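PDB 3WOZ: CLIP-associating protein 2 from Mus musculus, which probably binds tubulin through its TOG domains and contributes to the control of microtubule dynamics. Local coordinates for residues V7-V10 / L11-C14; G25-G28 / L29-L32. All blocks are in the same frame, centred on the assembly; numbering follows the deposited sequence.

Contact 1 (V7-V10 / L11-C14); sequences VAEV and LNRC
Glu9 and Arg13 sit one turn apart on helix 7-14, and their side chains run obliquely past each other. The carboxylate and guanidinium planes are 41° apart. The acid's OE2 stays 4.0 Å from Arg13 NE. That is too long for a salt bridge, so the attraction is probably a loose one between opposite charges. Part of the touch is made by the aliphatic stem, with Glu9 CG 3.9 Å from Arg13 NE. Glu9 bends at chi2 (74°), while the arginine is extended from CG to NE. The bend brings the carboxylate forward, one oxygen toward Asn12 and the other toward Arg13.

Asn12 meets the other oxygen of the same carboxylate. The two side chains cross at about a right angle, with Glu9 OE1 3.5 Å from Asn12 ND2. The amide carbon also lies close to the backbone, with Asn12 CG 3.1 Å from Ala8 O.

The apolar face is built differently. Val7 and Leu11 lie side by side and point the same way, with CG1 of Val7 4.0 Å from CD1 of Leu11. Val10 CG1 comes within 4.5 Å of Cys14 SG, a looser apolar touch. Four successive i to i+4 backbone bonds hold this spacing. Leu11 N to Val7 O is the straightest, at 170° about the hydrogen.

The helix is therefore amphipathic. Its charged and amide groups lie on the more open side. A side chain beyond these residues also joins the pattern, as Asp6 OD2 accepts a hydrogen bond from Glu9 N. Val7, Leu11 and Cys14 pack on helix 41-54, through Glu43, Leu47 and Ile50. Val7 and Val10 rest on helix 19-34, at Leu29 and Leu32. Helix 7-14 thus covers the N-terminal end of this all-helical, HEAT-repeat TOG domain.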
loop_
_atom_site.group_PDB
_atom_site.type_symbol
_atom_site.label_atom_id
_atom_site.label_comp_id
_atom_site.label_asym_id
_atom_site.label_seq_id
_atom_site.Cartn_x
_atom_site.Cartn_y
_atom_site.Cartn_z
ATOM N N VAL A 7 26.880 -10.630 -0.257
ATOM C CA VAL A 7 25.430 -10.547 -0.036
ATOM C C VAL A 7 25.012 -11.003 1.368
ATOM O O VAL A 7 24.313 -10.271 2.076
ATOM C CB VAL A 7 24.622 -11.314 -1.118
ATOM C CG1 VAL A 7 23.137 -11.335 -0.769
ATOM C CG2 VAL A 7 24.828 -10.678 -2.485
ATOM N N ALA A 8 25.447 -12.201 1.761
ATOM C CA ALA A 8 25.122 -12.750 3.081
ATOM C C ALA A 8 25.498 -11.786 4.210
ATOM O O ALA A 8 24.735 -11.608 5.158
ATOM C CB ALA A 8 25.795 -14.105 3.278
ATOM N N GLU A 9 26.664 -11.156 4.082
ATOM C CA GLU A 9 27.157 -10.196 5.070
ATOM C C GLU A 9 26.380 -8.877 5.063
ATOM O O GLU A 9 26.101 -8.319 6.124
ATOM C CB GLU A 9 28.660 -9.943 4.873
ATOM C CG GLU A 9 29.286 -8.920 5.832
ATOM C CD GLU A 9 29.488 -9.440 7.256
ATOM O OE1 GLU A 9 28.664 -10.246 7.746
ATOM O OE2 GLU A 9 30.483 -9.028 7.895
ATOM N N VAL A 10 26.050 -8.379 3.871
ATOM C CA VAL A 10 25.236 -7.171 3.742
ATOM C C VAL A 10 23.900 -7.370 4.457
ATOM O O VAL A 10 23.476 -6.518 5.240
ATOM C CB VAL A 10 25.025 -6.756 2.260
ATOM C CG1 VAL A 10 23.852 -5.792 2.117
ATOM C CG2 VAL A 10 26.286 -6.122 1.698
ATOM N N LEU A 11 23.267 -8.516 4.206
ATOM C CA LEU A 11 21.990 -8.856 4.829
ATOM C C LEU A 11 22.135 -9.043 6.338
ATOM O O LEU A 11 21.233 -8.678 7.095
ATOM C CB LEU A 11 21.368 -10.094 4.170
ATOM C CG LEU A 11 20.993 -9.980 2.682
ATOM C CD1 LEU A 11 20.392 -11.280 2.167
ATOM C CD2 LEU A 11 20.040 -8.817 2.421
ATOM N N ASN A 12 23.276 -9.591 6.762
ATOM C CA ASN A 12 23.612 -9.708 8.186
ATOM C C ASN A 12 23.654 -8.348 8.880
ATOM O O ASN A 12 23.124 -8.192 9.979
ATOM C CB ASN A 12 24.958 -10.423 8.383
ATOM C CG ASN A 12 24.860 -11.936 8.217
ATOM O OD1 ASN A 12 23.777 -12.523 8.272
ATOM N ND2 ASN A 12 26.007 -12.574 8.019
ATOM N N ARG A 13 24.283 -7.374 8.228
ATOM C CA ARG A 13 24.390 -6.017 8.765
ATOM C C ARG A 13 23.027 -5.318 8.837
ATOM O O ARG A 13 22.763 -4.571 9.778
ATOM C CB ARG A 13 25.388 -5.189 7.949
ATOM C CG ARG A 13 26.838 -5.635 8.087
ATOM C CD ARG A 13 27.742 -4.918 7.096
ATOM N NE ARG A 13 29.147 -5.263 7.310
ATOM C CZ ARG A 13 30.180 -4.687 6.693
ATOM N NH1 ARG A 13 29.987 -3.722 5.800
ATOM N NH2 ARG A 13 31.419 -5.082 6.975
ATOM N N CYS A 14 22.167 -5.578 7.853
ATOM C CA CYS A 14 20.797 -5.063 7.853
ATOM C C CYS A 14 19.950 -5.655 8.979
ATOM O O CYS A 14 19.046 -4.991 9.494
ATOM C CB CYS A 14 20.113 -5.339 6.514
ATOM S SG CYS A 14 20.815 -4.456 5.120
#

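Contact 2 (G25-G28 / L29-L32); sequences GLLG and LQNL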
loop_
_atom_site.group_PDB
_atom_site.type_symbol
_atom_site.label_atom_id
_atom_site.label_comp_id
_atom_site.label_asym_id
_atom_site.label_seq_id
_atom_site.Cartn_x
_atom_site.Cartn_y
_atom_site.Cartn_z
ATOM N N GLY A 25 24.821 -1.679 6.399
ATOM C CA GLY A 25 24.184 -2.711 5.580
ATOM C C GLY A 25 23.337 -2.153 4.446
ATOM O O GLY A 25 23.420 -2.630 3.308
ATOM N N LEU A 26 22.523 -1.142 4.757
ATOM C CA LEU A 26 21.679 -0.479 3.757
ATOM C C LEU A 26 22.494 0.233 2.676
ATOM O O LEU A 26 22.101 0.245 1.511
ATOM C CB LEU A 26 20.690 0.489 4.419
ATOM C CG LEU A 26 19.519 -0.143 5.180
ATOM C CD1 LEU A 26 18.783 0.903 5.998
ATOM C CD2 LEU A 26 18.555 -0.860 4.234
ATOM N N LEU A 27 23.618 0.825 3.071
ATOM C CA LEU A 27 24.566 1.404 2.117
ATOM C C LEU A 27 25.124 0.324 1.186
ATOM O O LEU A 27 25.203 0.527 -0.025
ATOM C CB LEU A 27 25.707 2.125 2.841
ATOM C CG LEU A 27 25.376 3.424 3.589
ATOM C CD1 LEU A 27 26.540 3.856 4.468
ATOM C CD2 LEU A 27 24.985 4.540 2.626
ATOM N N GLY A 28 25.496 -0.819 1.765
ATOM C CA GLY A 28 25.964 -1.980 1.002
ATOM C C GLY A 28 24.898 -2.539 0.078
ATOM O O GLY A 28 25.178 -2.865 -1.072
ATOM N N LEU A 29 23.667 -2.628 0.583
ATOM C CA LEU A 29 22.533 -3.118 -0.201
ATOM C C LEU A 29 22.208 -2.189 -1.363
ATOM O O LEU A 29 21.981 -2.650 -2.482
ATOM C CB LEU A 29 21.306 -3.332 0.692
ATOM C CG LEU A 29 19.971 -3.723 0.048
ATOM C CD1 LEU A 29 20.089 -4.962 -0.839
ATOM C CD2 LEU A 29 18.919 -3.932 1.134
ATOM N N GLN A 30 22.197 -0.885 -1.090
ATOM C CA GLN A 30 21.973 0.126 -2.122
ATOM C C GLN A 30 22.996 -0.037 -3.244
ATOM O O GLN A 30 22.645 -0.017 -4.425
ATOM C CB GLN A 30 22.051 1.538 -1.527
ATOM C CG GLN A 30 20.772 1.995 -0.821
ATOM C CD GLN A 30 20.957 3.245 0.047
ATOM O OE1 GLN A 30 20.105 3.561 0.886
ATOM N NE2 GLN A 30 22.065 3.953 -0.149
ATOM N N ASN A 31 24.258 -0.214 -2.859
ATOM C CA ASN A 31 25.337 -0.436 -3.813
ATOM C C ASN A 31 25.116 -1.704 -4.647
ATOM O O ASN A 31 25.267 -1.673 -5.872
ATOM C CB ASN A 31 26.683 -0.488 -3.089
ATOM C CG ASN A 31 27.819 0.061 -3.931
ATOM O OD1 ASN A 31 28.775 -0.648 -4.231
ATOM N ND2 ASN A 31 27.716 1.329 -4.317
ATOM N N LEU A 32 24.742 -2.798 -3.974
ATOM C CA LEU A 32 24.417 -4.069 -4.636
ATOM C C LEU A 32 23.328 -3.891 -5.687
ATOM O O LEU A 32 23.408 -4.465 -6.776
ATOM C CB LEU A 32 23.951 -5.128 -3.624
ATOM C CG LEU A 32 24.845 -5.725 -2.535
ATOM C CD1 LEU A 32 24.060 -6.780 -1.766
ATOM C CD2 LEU A 32 26.127 -6.332 -3.090
#
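Gln30 lays its aliphatic stem over the carbonyl oxygen of Leu26, one turn earlier on helix 19-34. Its CG is 3.2 Å from Leu26 O, and its CD is 3.5 Å from the same oxygen. The first torsion (chi1 -81°) sets CG beside the backbone N, and the chain then runs extended back along the helix. The amide end passes Leu27 at a slant, with NE2 4.1 Å from Leu27 CD2. Gln30 OE1 has its hydrogen-bond partner on another helix, Thr69 OG1 of helix 60-77. With an alanine here, Thr69 would probably lose this partner and the flank of Leu27 would be left less covered.

Leu26 and Leu29 meet on the buried side. Their CD2 methyls are 4.4 Å apart, a light touch. Both leucines pack against Phe51 of helix 41-54, and Leu29 also touches Val10 of helix 7-14. Leu32 leans back over the preceding turn, with CG 3.2 Å from Gly28 O. Gly25 and Gly28 bring no side chains, so they take part through their backbones.

The backbone bonds are the regular i to i+4 set. Leu29 N to Gly25 O is the shortest, at 2.7 Å. Leu26 O accepts from Gln30 N at 2.8 Å.

Between the two segments the chemistry is mainly backbone hydrogen bonding, and apolar side-chain contact is slight. Backbone hydrogen bonds hold the helix, and the buried Leu26, Leu29 and Leu32 pack on neighbouring helices. The glutamine adds one polar tie to helix 60-77.

Overall arrangement
Contacts 1 and 2 are each about two turns of successive helices, 7-14 and 19-34, with centres about 9 Å apart. Val10 CG1 packs 3.4 Å from Gly25 O, and Arg13 CB lies 3.6 Å from Gly25 CA. Both are partly buried, each with an apolar buried face (Val7, Val10, Leu11 and Cys14; Leu26, Leu29 and Leu32) and an open one (Ala8 and Asn12; Leu27 and Asn31). Both pack on helix 41-54. Contact 1 brings acid, amide and guanidinium near one another, without a salt bridge. Contact 2 also reaches helix 60-77, where its glutamine bonds to a threonine. Leu26 packs on helices 41-54 and 60-77, and Leu29 on helices 7-14 and 41-54.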